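Long-range contacts in replicative DNA helicase (Nostoc punctiforme, PDB 4O1R), which is, in the form crystallised, an intein that probably excises itself from its host polypeptide and joins the flanking segments by protein splicing: residues 27-33 with 45-51; 40-44 with 104-108; 22-26 with 122-126. All coordinates share one frame; numbering follows the deposited sequence. Where two conformers were deposited one is given.

In the fold
All three contacts belong to the strand-rich fold of an intein splicing domain, and two long strands, 42-55 and 106-126, tie them together. Contacts 1 and 2 share strand 42-55, with their segments adjoining at Glu-44 and Lys-45, yet their centres lie about 20 Å apart. Contacts 2 and 3 use the two ends of strand 106-126 and sit on opposite sides of the chain's centre, about 11 Å apart at their nearest atoms. Contacts 1 and 3 touch: Ser-49 OG lies 2.5 Å from Thr-126 OG1, probably hydrogen-bonded, and Ala-51 packs on Leu-125. The side chain of Trp-108 in contact 2 is about 7 Å from a bound sodium ion.

Contact 1 of 3, residues 27-33 with 45-51; sequences GKSGFAV and KAIVSNA
With CG of Phe-31 set between its backbone N and carbonyl carbon (chi1 62°), the ring folds over Val-48, whose CG1 stands anti to the backbone N (chi1 173°). Val-48 CB lies over one ring face as a CH-pi contact, 3.9 Å from the centroid. Val-48 CG1 meets Phe-31 CZ at 3.6 Å, and Val-48 CG2 meets Val-33 CG2 at 3.7 Å. An alanine in place of Phe-31 would probably leave this side of Val-48 without its cover and open a gap beside the backbone of Lys-28 and Ser-29, which borders the ring edge. The segments form part of the beta hairpin of strands 31-37 and 42-55 in the intein fold. Val-33 and Ala-46 pair antiparallel through two backbone bonds, and Val-48 N donates to Phe-31 O at 2.8 Å. On the other sheet face, Ala-32 CB touches Ile-47 CD1 at 4.0 Å. Beyond the hairpin pairing, Gly-30 N reaches Val-48 O at 2.8 Å and Gly-27 N reaches Ala-51 O at 3.1 Å. Water 1 bridges the segments: it accepts from Ala-51 N and can donate to Lys-28 O and Asn-50 OD1.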
# COMPACT_ATOMS: atom_id res chain seq x y z
N GLY A 27 -3.50 15.10 7.91
CA GLY A 27 -4.18 16.38 7.89
C GLY A 27 -4.23 17.04 6.53
O GLY A 27 -4.94 18.04 6.36
N LYS A 28 -3.47 16.51 5.57
CA LYS A 28 -3.47 17.05 4.20
C LYS A 28 -4.57 16.37 3.39
O LYS A 28 -5.02 15.27 3.71
CB LYS A 28 -2.10 16.83 3.52
CG LYS A 28 -0.87 17.31 4.31
CD LYS A 28 -0.91 18.78 4.67
CE LYS A 28 0.46 19.27 5.12
NZ LYS A 28 0.43 20.68 5.58
N SER A 29 -5.00 17.03 2.32
CA SER A 29 -6.04 16.46 1.46
C SER A 29 -6.03 17.13 0.10
O SER A 29 -5.42 18.19 -0.07
CB SER A 29 -7.42 16.61 2.10
OG SER A 29 -7.76 17.97 2.24
N GLY A 30 -6.71 16.51 -0.86
CA GLY A 30 -6.86 17.10 -2.19
C GLY A 30 -5.61 17.01 -3.03
O GLY A 30 -5.39 17.83 -3.92
N PHE A 31 -4.79 16.01 -2.75
CA PHE A 31 -3.57 15.79 -3.51
C PHE A 31 -3.57 14.41 -4.13
O PHE A 31 -4.27 13.53 -3.65
CB PHE A 31 -2.33 15.97 -2.63
CG PHE A 31 -2.26 15.00 -1.48
CD1 PHE A 31 -1.59 13.78 -1.62
CD2 PHE A 31 -2.88 15.29 -0.27
CE1 PHE A 31 -1.53 12.87 -0.58
CE2 PHE A 31 -2.82 14.39 0.79
CZ PHE A 31 -2.15 13.17 0.64
N ALA A 32 -2.79 14.22 -5.18
CA ALA A 32 -2.79 12.98 -5.94
C ALA A 32 -1.61 12.06 -5.65
O ALA A 32 -0.45 12.52 -5.50
CB ALA A 32 -2.86 13.27 -7.43
N VAL A 33 -1.92 10.77 -5.57
CA VAL A 33 -0.95 9.69 -5.47
C VAL A 33 -1.23 8.70 -6.60
O VAL A 33 -2.15 8.90 -7.39
CB VAL A 33 -0.99 9.01 -4.07
CG1 VAL A 33 -0.75 10.06 -2.98
CG2 VAL A 33 -2.32 8.30 -3.84
N LYS A 45 -3.54 8.35 -11.61
CA LYS A 45 -3.51 9.38 -10.57
C LYS A 45 -4.82 9.35 -9.79
O LYS A 45 -5.90 9.25 -10.38
CB LYS A 45 -3.31 10.76 -11.22
CG LYS A 45 -2.13 10.82 -12.17
CD LYS A 45 -2.04 12.15 -12.89
CE LYS A 45 -0.90 12.13 -13.91
NZ LYS A 45 -0.69 13.48 -14.51
N ALA A 46 -4.71 9.44 -8.47
CA ALA A 46 -5.86 9.31 -7.58
C ALA A 46 -5.80 10.31 -6.43
O ALA A 46 -4.78 10.42 -5.75
CB ALA A 46 -5.94 7.90 -7.03
N ILE A 47 -6.90 11.02 -6.20
CA ILE A 47 -6.97 12.02 -5.14
C ILE A 47 -7.17 11.40 -3.76
O ILE A 47 -8.00 10.51 -3.55
CB ILE A 47 -8.08 13.08 -5.43
CG1 ILE A 47 -7.74 13.85 -6.71
CG2 ILE A 47 -8.28 14.02 -4.22
CD1 ILE A 47 -6.48 14.70 -6.64
N VAL A 48 -6.38 11.89 -2.80
CA VAL A 48 -6.49 11.51 -1.41
C VAL A 48 -7.34 12.56 -0.68
O VAL A 48 -7.03 13.75 -0.74
CB VAL A 48 -5.09 11.43 -0.76
CG1 VAL A 48 -5.18 11.20 0.74
CG2 VAL A 48 -4.25 10.35 -1.44
N SER A 49 -8.40 12.10 -0.02
CA SER A 49 -9.31 12.99 0.70
C SER A 49 -9.01 13.14 2.20
O SER A 49 -9.51 14.06 2.84
CB SER A 49 -10.75 12.50 0.54
OG SER A 49 -10.89 11.20 1.07
N ASN A 50 -8.23 12.22 2.75
CA ASN A 50 -7.96 12.21 4.19
C ASN A 50 -6.70 11.39 4.44
O ASN A 50 -6.49 10.38 3.77
CB ASN A 50 -9.14 11.58 4.96
CG ASN A 50 -9.19 11.98 6.42
OD1 ASN A 50 -8.58 12.97 6.83
ND2 ASN A 50 -9.95 11.23 7.22
N ALA A 51 -5.89 11.82 5.39
CA ALA A 51 -4.70 11.09 5.84
C ALA A 51 -4.67 11.18 7.35
O ALA A 51 -4.78 12.27 7.90
CB ALA A 51 -3.43 11.69 5.24
O HOH W 1 -6.08 14.59 6.12

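Contact 2 of 3, residues 40-44 with 104-108; sequences TMQLE and SDIYW. Unlike the reference sequence in segment 104-108: Ile-106 (reference Val).
A G1 beta bulge, in which Met-41 and Gln-42 both face Asn-37, lies at the start of strand 42-55, where its first residues meet the start of strand 106-126 in the intein fold. Gln-42 carries most of the polar contact. Its CG lies anti to the carbonyl carbon (chi1 -57°), and a bend at chi2 lays the amide alongside Asp-105. The two side chains point the same way, with amide and carboxylate planes 70° apart. NE2 of Gln-42 donates to Asp-105 OD1 at 2.7 Å. The acceptor lies near the amide plane, but the donor comes from above the carboxylate plane. At the other end of the amide, Ser-104 OG donates to Gln-42 OE1 at 2.6 Å, also from above the carbonyl plane. The amide is therefore gripped at both ends, which fixes its flip. A weak bond from NE2 to Met-41 O adds to this.

One backbone N-H bond joins the segments: Leu-43 N donates to Ser-104 O at 2.8 Å. Water 2 makes a second link, donating to Met-41 O at 2.6 Å and accepting from Ile-106 N at 2.9 Å. Met-41 is bent at chi2 and chi3. Its CE touches Ile-106 CD1 at 3.8 Å and Trp-108 CZ2 at 3.9 Å, approaching the indole obliquely. Ile-106 CD1 itself lies over one indole face, offset toward the rim.

This is a surface contact, bordered by strands 31-37 and 95-99. Leu-43 packs on Trp-34 of strand 31-37 and Pro-99 of strand 95-99. Ile-106 touches Leu-36, and Trp-108 rests on His-95 and Ala-97.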
# COMPACT_ATOMS: atom_id res chain seq x y z
N THR A 40 -8.78 -1.65 -15.79
CA THR A 40 -7.76 -1.59 -16.84
C THR A 40 -6.47 -2.28 -16.41
O THR A 40 -5.61 -2.57 -17.25
CB THR A 40 -7.43 -0.12 -17.22
OG1 THR A 40 -6.90 0.56 -16.08
CG2 THR A 40 -8.67 0.61 -17.70
N MET A 41 -6.35 -2.55 -15.11
CA MET A 41 -5.10 -3.04 -14.51
C MET A 41 -3.92 -2.11 -14.82
O MET A 41 -2.80 -2.56 -15.04
CB MET A 41 -4.83 -4.51 -14.86
CG MET A 41 -5.86 -5.47 -14.27
SD MET A 41 -5.95 -5.42 -12.47
CE MET A 41 -4.42 -6.22 -12.01
N GLN A 42 -4.20 -0.81 -14.80
CA GLN A 42 -3.19 0.21 -15.05
C GLN A 42 -3.18 1.18 -13.89
O GLN A 42 -4.21 1.43 -13.26
CB GLN A 42 -3.49 0.98 -16.34
CG GLN A 42 -3.60 0.12 -17.59
CD GLN A 42 -2.25 -0.24 -18.14
OE1 GLN A 42 -1.55 0.60 -18.72
NE2 GLN A 42 -1.86 -1.50 -17.98
N LEU A 43 -2.00 1.73 -13.61
CA LEU A 43 -1.88 2.78 -12.60
C LEU A 43 -2.46 4.10 -13.10
O LEU A 43 -2.33 4.45 -14.28
CB LEU A 43 -0.41 3.00 -12.21
CG LEU A 43 0.36 1.93 -11.44
CD1 LEU A 43 1.67 2.56 -10.99
CD2 LEU A 43 -0.41 1.41 -10.23
N GLU A 44 -3.11 4.82 -12.19
CA GLU A 44 -3.74 6.12 -12.48
C GLU A 44 -3.50 7.06 -11.32
O GLU A 44 -3.30 6.63 -10.18
CB GLU A 44 -5.25 5.98 -12.66
CG GLU A 44 -5.72 5.28 -13.91
CD GLU A 44 -7.24 5.25 -14.02
OE1 GLU A 44 -7.93 5.80 -13.14
OE2 GLU A 44 -7.74 4.67 -15.00
N SER A 104 2.76 1.97 -16.79
CA SER A 104 1.57 1.94 -15.95
C SER A 104 1.05 0.53 -15.69
O SER A 104 -0.04 0.36 -15.15
CB SER A 104 0.46 2.79 -16.58
OG SER A 104 0.17 2.35 -17.90
N ASP A 105 1.84 -0.47 -16.07
CA ASP A 105 1.46 -1.86 -15.87
C ASP A 105 1.85 -2.38 -14.50
O ASP A 105 2.70 -1.81 -13.80
CB ASP A 105 2.09 -2.79 -16.91
CG ASP A 105 1.60 -2.53 -18.33
OD1 ASP A 105 0.78 -1.61 -18.55
OD2 ASP A 105 2.04 -3.27 -19.22
N ILE A 106 1.23 -3.49 -14.14
CA ILE A 106 1.58 -4.19 -12.91
C ILE A 106 2.28 -5.52 -13.22
O ILE A 106 2.21 -6.05 -14.34
CB ILE A 106 0.35 -4.39 -11.96
CG1 ILE A 106 -0.75 -5.25 -12.59
CG2 ILE A 106 -0.19 -3.03 -11.48
CD1 ILE A 106 -0.62 -6.72 -12.31
N TYR A 107 2.97 -6.03 -12.21
CA TYR A 107 3.56 -7.36 -12.27
C TYR A 107 3.20 -8.09 -10.98
O TYR A 107 2.94 -7.47 -9.95
CB TYR A 107 5.06 -7.32 -12.59
CG TYR A 107 5.90 -7.00 -11.41
CD1 TYR A 107 6.54 -8.01 -10.69
CD2 TYR A 107 6.05 -5.69 -10.98
CE1 TYR A 107 7.28 -7.72 -9.60
CE2 TYR A 107 6.80 -5.39 -9.88
CZ TYR A 107 7.41 -6.40 -9.19
OH TYR A 107 8.16 -6.10 -8.09
N TRP A 108 3.19 -9.41 -11.05
CA TRP A 108 2.81 -10.24 -9.91
C TRP A 108 4.04 -10.81 -9.23
O TRP A 108 4.59 -11.80 -9.69
CB TRP A 108 1.91 -11.37 -10.40
CG TRP A 108 0.64 -10.88 -10.99
CD1 TRP A 108 0.36 -10.71 -12.32
CD2 TRP A 108 -0.54 -10.45 -10.28
NE1 TRP A 108 -0.91 -10.23 -12.48
CE2 TRP A 108 -1.49 -10.06 -11.25
CE3 TRP A 108 -0.89 -10.39 -8.93
CZ2 TRP A 108 -2.76 -9.59 -10.90
CZ3 TRP A 108 -2.17 -9.92 -8.59
CH2 TRP A 108 -3.08 -9.53 -9.58
O HOH W 2 -0.98 -4.26 -15.93

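Contact 3 of 3, residues 22-26 with 122-126; sequences IKELV and VFDLT
One face of the Phe-123 ring carries the aliphatic chain of Lys-23. CB of Lys-23 sits 3.9 Å from the ring centroid, 18° off the normal, in a CH-pi contact offset toward the rim. Val-26 CG2 approaches the same ring obliquely, 3.6 Å from Phe-123 CD2. Lys-23 and Val-26 each have two conformers, and these contacts hold in the conformer given. The contact lays the turn after strand 19-21 against the far part of the long strand 106-126 of the intein fold, and side-chain packing joins them without a hydrogen bond. Within the turn, residues 22-25 have helical backbone angles, and Leu-25 N donates to Ile-22 O at 2.9 Å. This curl brings Ile-22, Lys-23 and Val-26 to the strand.

Lys-23 CG is anti to its own N (chi1 176°) and the chain runs extended from there. The side chains of Lys-23 and Phe-123 cross obliquely, with Lys-23 CG 3.5 Å from Phe-123 CZ. Ile-22 CG2 meets Phe-123 CB at 4.0 Å. Farther along, Ile-22 and Leu-125 lie alongside each other, running in opposite senses.

Other parts of the fold complete the packing. Leu-125 also touches Ala-51 and Phe-133, and backbone bonds join Ile-22 to Ser-9 and Phe-123 to Leu-5. At the tip of Ile-22, CD1 comes within 3.7 Å of Leu-125 CG.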
# COMPACT_ATOMS: atom_id res chain seq x y z
N ILE A 22 4.09 8.45 4.87
CA ILE A 22 2.68 8.67 5.07
C ILE A 22 2.39 9.48 6.35
O ILE A 22 1.46 10.30 6.39
CB ILE A 22 1.92 7.31 5.03
CG1 ILE A 22 0.41 7.52 5.04
CG2 ILE A 22 2.39 6.38 6.16
CD1 ILE A 22 -0.38 6.24 4.79
N LYS A 23 3.22 9.30 7.38
CA LYS A 23 3.01 10.05 8.63
C LYS A 23 3.04 11.57 8.38
O LYS A 23 2.36 12.32 9.06
CB LYS A 23 4.02 9.65 9.71
CG LYS A 23 3.88 10.47 10.97
CD LYS A 23 4.95 10.20 11.99
CE LYS A 23 4.67 11.05 13.23
NZ LYS A 23 5.60 10.72 14.34
N GLU A 24 3.82 12.00 7.39
CA GLU A 24 3.97 13.44 7.11
C GLU A 24 2.76 14.03 6.38
O GLU A 24 2.63 15.26 6.28
CB GLU A 24 5.27 13.70 6.34
CG GLU A 24 6.51 13.37 7.17
CD GLU A 24 7.83 13.58 6.44
OE1 GLU A 24 7.81 14.16 5.33
OE2 GLU A 24 8.87 13.15 6.97
N LEU A 25 1.86 13.17 5.90
CA LEU A 25 0.69 13.64 5.16
C LEU A 25 -0.54 13.84 6.02
O LEU A 25 -1.57 14.31 5.53
CB LEU A 25 0.37 12.69 4.01
CG LEU A 25 1.45 12.67 2.93
CD1 LEU A 25 1.22 11.49 2.02
CD2 LEU A 25 1.47 13.99 2.15
N VAL A 26 -0.46 13.48 7.30
CA VAL A 26 -1.62 13.59 8.20
C VAL A 26 -2.19 15.00 8.15
O VAL A 26 -1.46 15.98 8.29
CB VAL A 26 -1.32 13.12 9.65
CG1 VAL A 26 -2.45 13.50 10.59
CG2 VAL A 26 -1.09 11.62 9.68
N VAL A 122 0.23 3.71 13.43
CA VAL A 122 -0.04 3.36 12.03
C VAL A 122 -1.01 4.36 11.41
O VAL A 122 -1.75 5.05 12.12
CB VAL A 122 -0.54 1.90 11.88
CG1 VAL A 122 0.56 0.93 12.24
CG2 VAL A 122 -1.77 1.65 12.71
N PHE A 123 -0.97 4.44 10.08
CA PHE A 123 -1.58 5.53 9.32
C PHE A 123 -2.25 5.00 8.08
O PHE A 123 -1.87 3.96 7.53
CB PHE A 123 -0.50 6.54 8.91
CG PHE A 123 0.26 7.12 10.07
CD1 PHE A 123 1.36 6.44 10.61
CD2 PHE A 123 -0.14 8.32 10.64
CE1 PHE A 123 2.04 6.96 11.71
CE2 PHE A 123 0.55 8.84 11.73
CZ PHE A 123 1.65 8.16 12.26
N ASP A 124 -3.22 5.76 7.59
CA ASP A 124 -3.92 5.37 6.38
C ASP A 124 -4.32 6.61 5.59
O ASP A 124 -4.31 7.74 6.12
CB ASP A 124 -5.16 4.53 6.75
CG ASP A 124 -5.77 3.79 5.56
OD1 ASP A 124 -5.07 3.53 4.56
OD2 ASP A 124 -6.96 3.43 5.66
N LEU A 125 -4.64 6.37 4.32
CA LEU A 125 -5.16 7.37 3.40
C LEU A 125 -6.50 6.93 2.90
O LEU A 125 -6.70 5.75 2.64
CB LEU A 125 -4.25 7.51 2.18
CG LEU A 125 -2.76 7.78 2.38
CD1 LEU A 125 -2.05 7.94 1.04
CD2 LEU A 125 -2.56 9.01 3.23
N THR A 126 -7.41 7.87 2.74
CA THR A 126 -8.68 7.59 2.06
C THR A 126 -8.59 8.07 0.63
O THR A 126 -8.25 9.24 0.37
CB THR A 126 -9.84 8.30 2.76
OG1 THR A 126 -9.65 9.71 2.72
CG2 THR A 126 -9.93 7.85 4.19